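Local coordinates for 1,3-alpha-isomaltosidase (Kribbella flavida DSM 17836, PDB 5X3I), which hydrolyses the alpha-1,3-glucosidic linkages of a cyclic tetrasaccharide derived from starch, releasing isomaltose inside the cell, at residues V560-G571 against S586-E597. The protein carries 1 engineered substitution. Sequence-based numbering, arbitrary orientation.
Sequences VYWGWDLAGFSG and SAFMPIMQYHSE
Gln593 and Asp565 pair side chain to side chain. Gln593 NE2 gives a nearly straight bond (177°) to Asp565 OD1 at 3.0 Å, in the amide plane and on the anti side of the carboxylate. A water also bridges Asp565 OD1 and Gln593 OE1, so both ends of the amide are engaged. Two backbone bonds tie the segments: Leu566 N to Gln593 O at 3.0 Å, and Glu597 N to Phe569 O at 2.9 Å. Further water joins Trp564 O to Gln593 N. Ser570 OG donates to Glu597 OE1 at 2.6 Å from above the carboxylate plane, while OE2 is bound by Tyr211. Trp564 NE1 bonds Ser586 OG at 2.9 Å, tilted 29° from the indole plane; this hydroxyl also bonds Ala582 O of helix 576-586.

Glu597 CB also makes a CH-pi contact over one face of Phe569, 3.6 Å from the ring centroid. With CG anti to the backbone N (chi1 -171°), the extended chain runs on across the ring to Ser570. Cutting Glu597 back to alanine is likely to leave Ser570 OG and Tyr211 OH without their carboxylate and to strip the aliphatic chain beyond CB from the Phe569 ring. Met589 SD makes Met-aromatic contacts with two indoles, at the edge of Trp562 and obliquely to Trp564.

Phe569 touches Asp536, the probable proton donor, at the active-site end. Strands 562-565 and 591-593, linked by helix 576-586 in a beta-alpha-beta unit, are the last two of the TIM barrel; strand 531-533 flanks the first, and Trp302 bonds the second, closing the barrel.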
ATOM      1  N   VAL A 560      -3.293  -7.188  10.506  1.00 14.52           N
ATOM      2  CA  VAL A 560      -4.329  -8.153  10.870  1.00 16.19           C
ATOM      3  C   VAL A 560      -5.498  -8.100   9.893  1.00 17.62           C
ATOM      4  O   VAL A 560      -5.861  -9.107   9.288  1.00 14.71           O
ATOM      5  CB  VAL A 560      -4.831  -7.947  12.301  1.00 14.40           C
ATOM      6  CG1 VAL A 560      -5.944  -8.940  12.620  1.00 13.72           C
ATOM      7  CG2 VAL A 560      -3.679  -8.135  13.286  1.00 15.71           C
ATOM      8  N   TYR A 561      -6.128  -6.940   9.781  1.00 14.57           N
ATOM      9  CA  TYR A 561      -7.279  -6.860   8.927  1.00 12.23           C
ATOM     10  C   TYR A 561      -6.858  -6.461   7.521  1.00 11.91           C
ATOM     11  O   TYR A 561      -6.650  -5.294   7.207  1.00 13.79           O
ATOM     12  CB  TYR A 561      -8.256  -5.829   9.488  1.00 12.22           C
ATOM     13  CG  TYR A 561      -8.681  -6.075  10.919  1.00 15.34           C
ATOM     14  CD1 TYR A 561      -7.938  -5.576  11.986  1.00 12.78           C
ATOM     15  CD2 TYR A 561      -9.835  -6.792  11.200  1.00 11.33           C
ATOM     16  CE1 TYR A 561      -8.329  -5.796  13.278  1.00 13.20           C
ATOM     17  CE2 TYR A 561     -10.231  -7.018  12.482  1.00 12.86           C
ATOM     18  CZ  TYR A 561      -9.486  -6.520  13.522  1.00 10.35           C
ATOM     19  OH  TYR A 561      -9.906  -6.747  14.796  1.00 11.32           O
ATOM     20  N   TRP A 562      -6.899  -7.444   6.646  1.00 14.22           N
ATOM     21  CA  TRP A 562      -6.367  -7.314   5.309  1.00 12.86           C
ATOM     22  C   TRP A 562      -7.291  -7.989   4.322  1.00 11.51           C
ATOM     23  O   TRP A 562      -7.860  -9.039   4.599  1.00 13.88           O
ATOM     24  CB  TRP A 562      -4.958  -7.915   5.220  1.00 14.24           C
ATOM     25  CG  TRP A 562      -4.416  -7.971   3.824  1.00 10.53           C
ATOM     26  CD1 TRP A 562      -3.564  -7.085   3.240  1.00 13.10           C
ATOM     27  CD2 TRP A 562      -4.711  -8.954   2.833  1.00 10.93           C
ATOM     28  NE1 TRP A 562      -3.293  -7.466   1.948  1.00 14.29           N
ATOM     29  CE2 TRP A 562      -3.992  -8.609   1.674  1.00 13.07           C
ATOM     30  CE3 TRP A 562      -5.498 -10.106   2.820  1.00 12.98           C
ATOM     31  CZ2 TRP A 562      -4.047  -9.365   0.513  1.00 12.68           C
ATOM     32  CZ3 TRP A 562      -5.548 -10.857   1.662  1.00 11.85           C
ATOM     33  CH2 TRP A 562      -4.828 -10.478   0.526  1.00 13.62           C
ATOM     34  N   GLY A 563      -7.388  -7.394   3.146  1.00 12.83           N
ATOM     35  CA  GLY A 563      -8.206  -7.906   2.066  1.00 10.01           C
ATOM     36  C   GLY A 563      -7.649  -7.440   0.731  1.00 13.62           C
ATOM     37  O   GLY A 563      -6.573  -6.846   0.677  1.00 11.75           O
ATOM     38  N   TRP A 564      -8.368  -7.741  -0.342  1.00 13.18           N
ATOM     39  CA  TRP A 564      -7.951  -7.403  -1.699  1.00 13.15           C
ATOM     40  C   TRP A 564      -9.187  -7.264  -2.570  1.00 14.22           C
ATOM     41  O   TRP A 564     -10.257  -7.698  -2.166  1.00 13.38           O
ATOM     42  CB  TRP A 564      -7.004  -8.467  -2.269  1.00 14.25           C
ATOM     43  CG  TRP A 564      -7.646  -9.824  -2.510  1.00 13.74           C
ATOM     44  CD1 TRP A 564      -8.280 -10.604  -1.596  1.00 13.40           C
ATOM     45  CD2 TRP A 564      -7.681 -10.552  -3.745  1.00 13.81           C
ATOM     46  NE1 TRP A 564      -8.737 -11.757  -2.181  1.00 14.04           N
ATOM     47  CE2 TRP A 564      -8.372 -11.755  -3.500  1.00 14.82           C
ATOM     48  CE3 TRP A 564      -7.206 -10.298  -5.032  1.00 14.36           C
ATOM     49  CZ2 TRP A 564      -8.596 -12.703  -4.497  1.00 14.35           C
ATOM     50  CZ3 TRP A 564      -7.429 -11.242  -6.018  1.00 16.23           C
ATOM     51  CH2 TRP A 564      -8.113 -12.428  -5.746  1.00 13.18           C
ATOM     52  N   ASP A 565      -9.056  -6.682  -3.758  1.00 15.48           N
ATOM     53  CA  ASP A 565     -10.206  -6.649  -4.638  1.00 16.56           C
ATOM     54  C   ASP A 565     -10.303  -8.049  -5.223  1.00 15.83           C
ATOM     55  O   ASP A 565      -9.499  -8.416  -6.077  1.00 15.48           O
ATOM     56  CB  ASP A 565     -10.024  -5.636  -5.788  1.00 13.91           C
ATOM     57  CG  ASP A 565      -9.634  -4.233  -5.320  1.00 13.68           C
ATOM     58  OD1 ASP A 565      -9.911  -3.858  -4.166  1.00 13.88           O
ATOM     59  OD2 ASP A 565      -9.064  -3.491  -6.146  1.00 16.02           O
ATOM     60  N   LEU A 566     -11.355  -8.784  -4.888  1.00 15.13           N
ATOM     61  CA  LEU A 566     -11.343 -10.192  -5.253  1.00 14.21           C
ATOM     62  C   LEU A 566     -11.539 -10.299  -6.756  1.00 16.18           C
ATOM     63  O   LEU A 566     -12.384  -9.630  -7.330  1.00 16.21           O
ATOM     64  CB  LEU A 566     -12.389 -10.990  -4.469  1.00 14.79           C
ATOM     65  CG  LEU A 566     -13.866 -10.637  -4.589  1.00 13.34           C
ATOM     66  CD1 LEU A 566     -14.506 -11.432  -5.712  1.00 16.33           C
ATOM     67  CD2 LEU A 566     -14.543 -10.916  -3.253  1.00 14.07           C
ATOM     68  N   ALA A 567     -10.667 -11.089  -7.379  1.00 16.18           N
ATOM     69  CA  ALA A 567     -10.585 -11.258  -8.832  1.00 14.11           C
ATOM     70  C   ALA A 567     -10.290  -9.967  -9.613  1.00 15.62           C
ATOM     71  O   ALA A 567     -10.530  -9.915 -10.806  1.00 18.33           O
ATOM     72  CB  ALA A 567     -11.881 -11.885  -9.350  1.00 16.35           C
ATOM     73  N   GLY A 568      -9.746  -8.950  -8.948  1.00 16.97           N
ATOM     74  CA  GLY A 568      -9.189  -7.762  -9.580  1.00 14.82           C
ATOM     75  C   GLY A 568     -10.203  -6.677  -9.914  1.00 17.64           C
ATOM     76  O   GLY A 568     -11.342  -6.999 -10.286  1.00 18.30           O
ATOM     77  N   PHE A 569      -9.813  -5.401  -9.846  1.00 13.64           N
ATOM     78  CA  PHE A 569     -10.752  -4.350 -10.233  1.00 14.36           C
ATOM     79  C   PHE A 569     -10.568  -3.746 -11.632  1.00 16.96           C
ATOM     80  O   PHE A 569     -11.428  -3.010 -12.094  1.00 18.35           O
ATOM     81  CB  PHE A 569     -10.741  -3.237  -9.152  1.00 14.64           C
ATOM     82  CG  PHE A 569      -9.754  -2.099  -9.390  1.00 14.53           C
ATOM     83  CD1 PHE A 569     -10.091  -0.806  -9.017  1.00 15.61           C
ATOM     84  CD2 PHE A 569      -8.488  -2.317  -9.916  1.00 16.20           C
ATOM     85  CE1 PHE A 569      -9.212   0.267  -9.209  1.00 16.49           C
ATOM     86  CE2 PHE A 569      -7.607  -1.257 -10.114  1.00 15.69           C
ATOM     87  CZ  PHE A 569      -7.963   0.035  -9.757  1.00 17.32           C
ATOM     88  N   SER A 570      -9.491  -4.108 -12.326  1.00 16.74           N
ATOM     89  CA  SER A 570      -9.089  -3.344 -13.506  1.00 18.84           C
ATOM     90  C   SER A 570      -9.247  -4.161 -14.773  1.00 18.08           C
ATOM     91  O   SER A 570      -9.005  -5.352 -14.772  1.00 19.34           O
ATOM     92  CB  SER A 570      -7.640  -2.858 -13.384  1.00 18.16           C
ATOM     93  OG  SER A 570      -7.294  -2.012 -14.469  1.00 17.54           O
ATOM     94  N   GLY A 571      -9.650  -3.502 -15.850  1.00 20.85           N
ATOM     95  CA  GLY A 571      -9.819  -4.154 -17.133  1.00 24.77           C
ATOM     96  C   GLY A 571     -11.170  -4.825 -17.296  1.00 26.49           C
ATOM     97  O   GLY A 571     -12.071  -4.607 -16.493  1.00 25.80           O
ATOM     98  N   SER A 586     -11.614 -15.891  -0.841  1.00 16.71           N
ATOM     99  CA  SER A 586     -11.730 -14.625  -0.116  1.00 15.28           C
ATOM    100  C   SER A 586     -12.691 -14.710   1.070  1.00 17.30           C
ATOM    101  O   SER A 586     -12.501 -14.031   2.074  1.00 17.03           O
ATOM    102  CB  SER A 586     -12.170 -13.514  -1.060  1.00 15.08           C
ATOM    103  OG  SER A 586     -11.184 -13.287  -2.041  1.00 17.55           O
ATOM    104  N   ALA A 587     -13.695 -15.574   0.957  1.00 16.33           N
ATOM    105  CA  ALA A 587     -14.614 -15.855   2.066  1.00 14.97           C
ATOM    106  C   ALA A 587     -13.872 -16.394   3.297  1.00 17.57           C
ATOM    107  O   ALA A 587     -14.375 -16.388   4.417  1.00 16.41           O
ATOM    108  CB  ALA A 587     -15.686 -16.838   1.610  1.00 16.20           C
ATOM    109  N   PHE A 588     -12.700 -16.940   3.040  1.00 17.30           N
ATOM    110  CA  PHE A 588     -11.743 -17.416   4.039  1.00 16.93           C
ATOM    111  C   PHE A 588     -10.557 -16.465   4.365  1.00 18.93           C
ATOM    112  O   PHE A 588      -9.488 -16.911   4.782  1.00 18.36           O
ATOM    113  CB  PHE A 588     -11.336 -18.829   3.665  1.00 17.05           C
ATOM    114  CG  PHE A 588     -12.504 -19.792   3.742  1.00 15.26           C
ATOM    115  CD1 PHE A 588     -13.205 -20.150   2.609  1.00 14.71           C
ATOM    116  CD2 PHE A 588     -12.948 -20.263   4.966  1.00 15.95           C
ATOM    117  CE1 PHE A 588     -14.277 -21.007   2.682  1.00 15.15           C
ATOM    118  CE2 PHE A 588     -14.029 -21.123   5.043  1.00 16.23           C
ATOM    119  CZ  PHE A 588     -14.699 -21.487   3.905  1.00 16.60           C
ATOM    120  N   MET A 589     -10.679 -15.197   3.983  1.00 19.91           N
ATOM    121  CA  MET A 589      -9.645 -14.196   4.255  1.00 15.43           C
ATOM    122  C   MET A 589     -10.164 -13.136   5.247  1.00 18.48           C
ATOM    123  O   MET A 589     -11.363 -13.066   5.479  1.00 18.92           O
ATOM    124  CB  MET A 589      -9.204 -13.545   2.956  1.00 16.68           C
ATOM    125  CG  MET A 589      -8.466 -14.491   2.013  1.00 12.29           C
ATOM    126  SD  MET A 589      -8.016 -13.659   0.499  1.00 16.24           S
ATOM    127  CE  MET A 589      -7.812 -15.062  -0.581  1.00 16.73           C
ATOM    128  N   PRO A 590      -9.257 -12.381   5.907  1.00 13.08           N
ATOM    129  CA  PRO A 590      -9.726 -11.417   6.908  1.00 13.58           C
ATOM    130  C   PRO A 590     -10.796 -10.439   6.390  1.00 15.01           C
ATOM    131  O   PRO A 590     -11.727 -10.130   7.110  1.00 11.30           O
ATOM    132  CB  PRO A 590      -8.449 -10.668   7.293  1.00 12.39           C
ATOM    133  CG  PRO A 590      -7.359 -11.659   7.064  1.00 13.32           C
ATOM    134  CD  PRO A 590      -7.784 -12.403   5.827  1.00 15.16           C
ATOM    135  N   ILE A 591     -10.647  -9.971   5.158  1.00 13.85           N
ATOM    136  CA  ILE A 591     -11.573  -9.015   4.580  1.00 13.13           C
ATOM    137  C   ILE A 591     -11.989  -9.451   3.182  1.00 11.82           C
ATOM    138  O   ILE A 591     -11.151  -9.570   2.269  1.00 16.33           O
ATOM    139  CB  ILE A 591     -10.967  -7.595   4.501  1.00 14.69           C
ATOM    140  CG1 ILE A 591     -10.486  -7.118   5.876  1.00 12.26           C
ATOM    141  CG2 ILE A 591     -11.972  -6.621   3.888  1.00 13.62           C
ATOM    142  CD1 ILE A 591     -11.603  -6.758   6.838  1.00 12.80           C
ATOM    143  N   MET A 592     -13.286  -9.675   3.034  1.00 12.81           N
ATOM    144  CA  MET A 592     -13.893 -10.103   1.789  1.00 12.89           C
ATOM    145  C   MET A 592     -14.542  -8.902   1.132  1.00 16.02           C
ATOM    146  O   MET A 592     -15.486  -8.308   1.684  1.00 14.58           O
ATOM    147  CB  MET A 592     -14.918 -11.216   2.042  1.00 13.03           C
ATOM    148  CG  MET A 592     -15.521 -11.790   0.776  1.00 16.28           C
ATOM    149  SD  MET A 592     -16.825 -12.989   1.094  1.00 18.65           S
ATOM    150  CE  MET A 592     -17.048 -13.617  -0.566  1.00 13.54           C
ATOM    151  N   GLN A 593     -14.000  -8.516  -0.020  1.00 15.25           N
ATOM    152  CA  GLN A 593     -14.412  -7.293  -0.703  1.00 14.21           C
ATOM    153  C   GLN A 593     -14.302  -7.418  -2.218  1.00 15.66           C
ATOM    154  O   GLN A 593     -13.310  -7.947  -2.725  1.00 18.52           O
ATOM    155  CB  GLN A 593     -13.554  -6.110  -0.222  1.00 14.58           C
ATOM    156  CG  GLN A 593     -13.910  -4.759  -0.844  1.00 14.46           C
ATOM    157  CD  GLN A 593     -12.802  -4.147  -1.714  1.00 14.53           C
ATOM    158  OE1 GLN A 593     -12.704  -2.931  -1.825  1.00 17.08           O
ATOM    159  NE2 GLN A 593     -11.991  -4.988  -2.349  1.00 13.82           N
ATOM    160  N   TYR A 594     -15.281  -6.891  -2.946  1.00 15.08           N
ATOM    161  CA  TYR A 594     -15.126  -6.739  -4.385  1.00 11.51           C
ATOM    162  C   TYR A 594     -15.153  -5.261  -4.738  1.00 12.26           C
ATOM    163  O   TYR A 594     -15.685  -4.446  -3.992  1.00 14.22           O
ATOM    164  CB  TYR A 594     -16.199  -7.513  -5.170  1.00 13.88           C
ATOM    165  CG  TYR A 594     -17.640  -7.015  -5.064  1.00 13.95           C
ATOM    166  CD1 TYR A 594     -18.065  -5.893  -5.756  1.00 14.66           C
ATOM    167  CD2 TYR A 594     -18.585  -7.717  -4.326  1.00 15.99           C
ATOM    168  CE1 TYR A 594     -19.380  -5.454  -5.683  1.00 13.60           C
ATOM    169  CE2 TYR A 594     -19.916  -7.280  -4.244  1.00 17.41           C
ATOM    170  CZ  TYR A 594     -20.300  -6.153  -4.932  1.00 15.33           C
ATOM    171  OH  TYR A 594     -21.592  -5.709  -4.867  1.00 14.70           O
ATOM    172  N   HIS A 595     -14.559  -4.927  -5.879  1.00 14.35           N
ATOM    173  CA  HIS A 595     -14.385  -3.542  -6.292  1.00 14.22           C
ATOM    174  C   HIS A 595     -14.172  -3.462  -7.802  1.00 14.45           C
ATOM    175  O   HIS A 595     -13.811  -4.451  -8.431  1.00 16.51           O
ATOM    176  CB  HIS A 595     -13.206  -2.928  -5.531  1.00 12.80           C
ATOM    177  CG  HIS A 595     -12.969  -1.480  -5.827  1.00 13.96           C
ATOM    178  ND1 HIS A 595     -13.984  -0.557  -5.904  1.00 14.85           N
ATOM    179  CD2 HIS A 595     -11.821  -0.796  -6.052  1.00 12.87           C
ATOM    180  CE1 HIS A 595     -13.478   0.633  -6.170  1.00 14.04           C
ATOM    181  NE2 HIS A 595     -12.166   0.515  -6.261  1.00 15.94           N
ATOM    182  N   SER A 596     -14.406  -2.292  -8.383  1.00 14.67           N
ATOM    183  CA  SER A 596     -14.197  -2.104  -9.811  1.00 14.12           C
ATOM    184  C   SER A 596     -13.707  -0.693 -10.122  1.00 13.91           C
ATOM    185  O   SER A 596     -14.150   0.281  -9.518  1.00 15.50           O
ATOM    186  CB  SER A 596     -15.485  -2.406 -10.593  1.00 16.35           C
ATOM    187  OG  SER A 596     -16.476  -1.427 -10.371  1.00 18.19           O
ATOM    188  N   GLU A 597     -12.785  -0.607 -11.079  1.00 15.66           N
ATOM    189  CA  GLU A 597     -12.130   0.641 -11.468  1.00 16.30           C
ATOM    190  C   GLU A 597     -13.036   1.544 -12.297  1.00 17.35           C
ATOM    191  O   GLU A 597     -13.915   1.060 -12.997  1.00 20.32           O
ATOM    192  CB  GLU A 597     -10.854   0.317 -12.266  1.00 16.59           C
ATOM    193  CG  GLU A 597      -9.939   1.495 -12.556  1.00 19.10           C
ATOM    194  CD  GLU A 597      -8.628   1.068 -13.219  1.00 18.32           C
ATOM    195  OE1 GLU A 597      -8.648   0.223 -14.135  1.00 23.13           O
ATOM    196  OE2 GLU A 597      -7.580   1.579 -12.809  1.00 22.06           O
TER
HETATM  197  O   HOH W   1     -11.571  -9.808  -0.707  1.00 16.31           O
HETATM  198  O   HOH W   2     -10.508  -1.514  -2.822  1.00 15.17           O
HETATM  199  O   HOH W   3     -12.850  -6.996  -7.277  1.00 16.36           O
HETATM  200  O   HOH W   4     -12.899  -1.930 -14.247  1.00 26.94           O
HETATM  201  O   HOH W   5     -10.862  -0.921 -16.130  1.00 32.25           O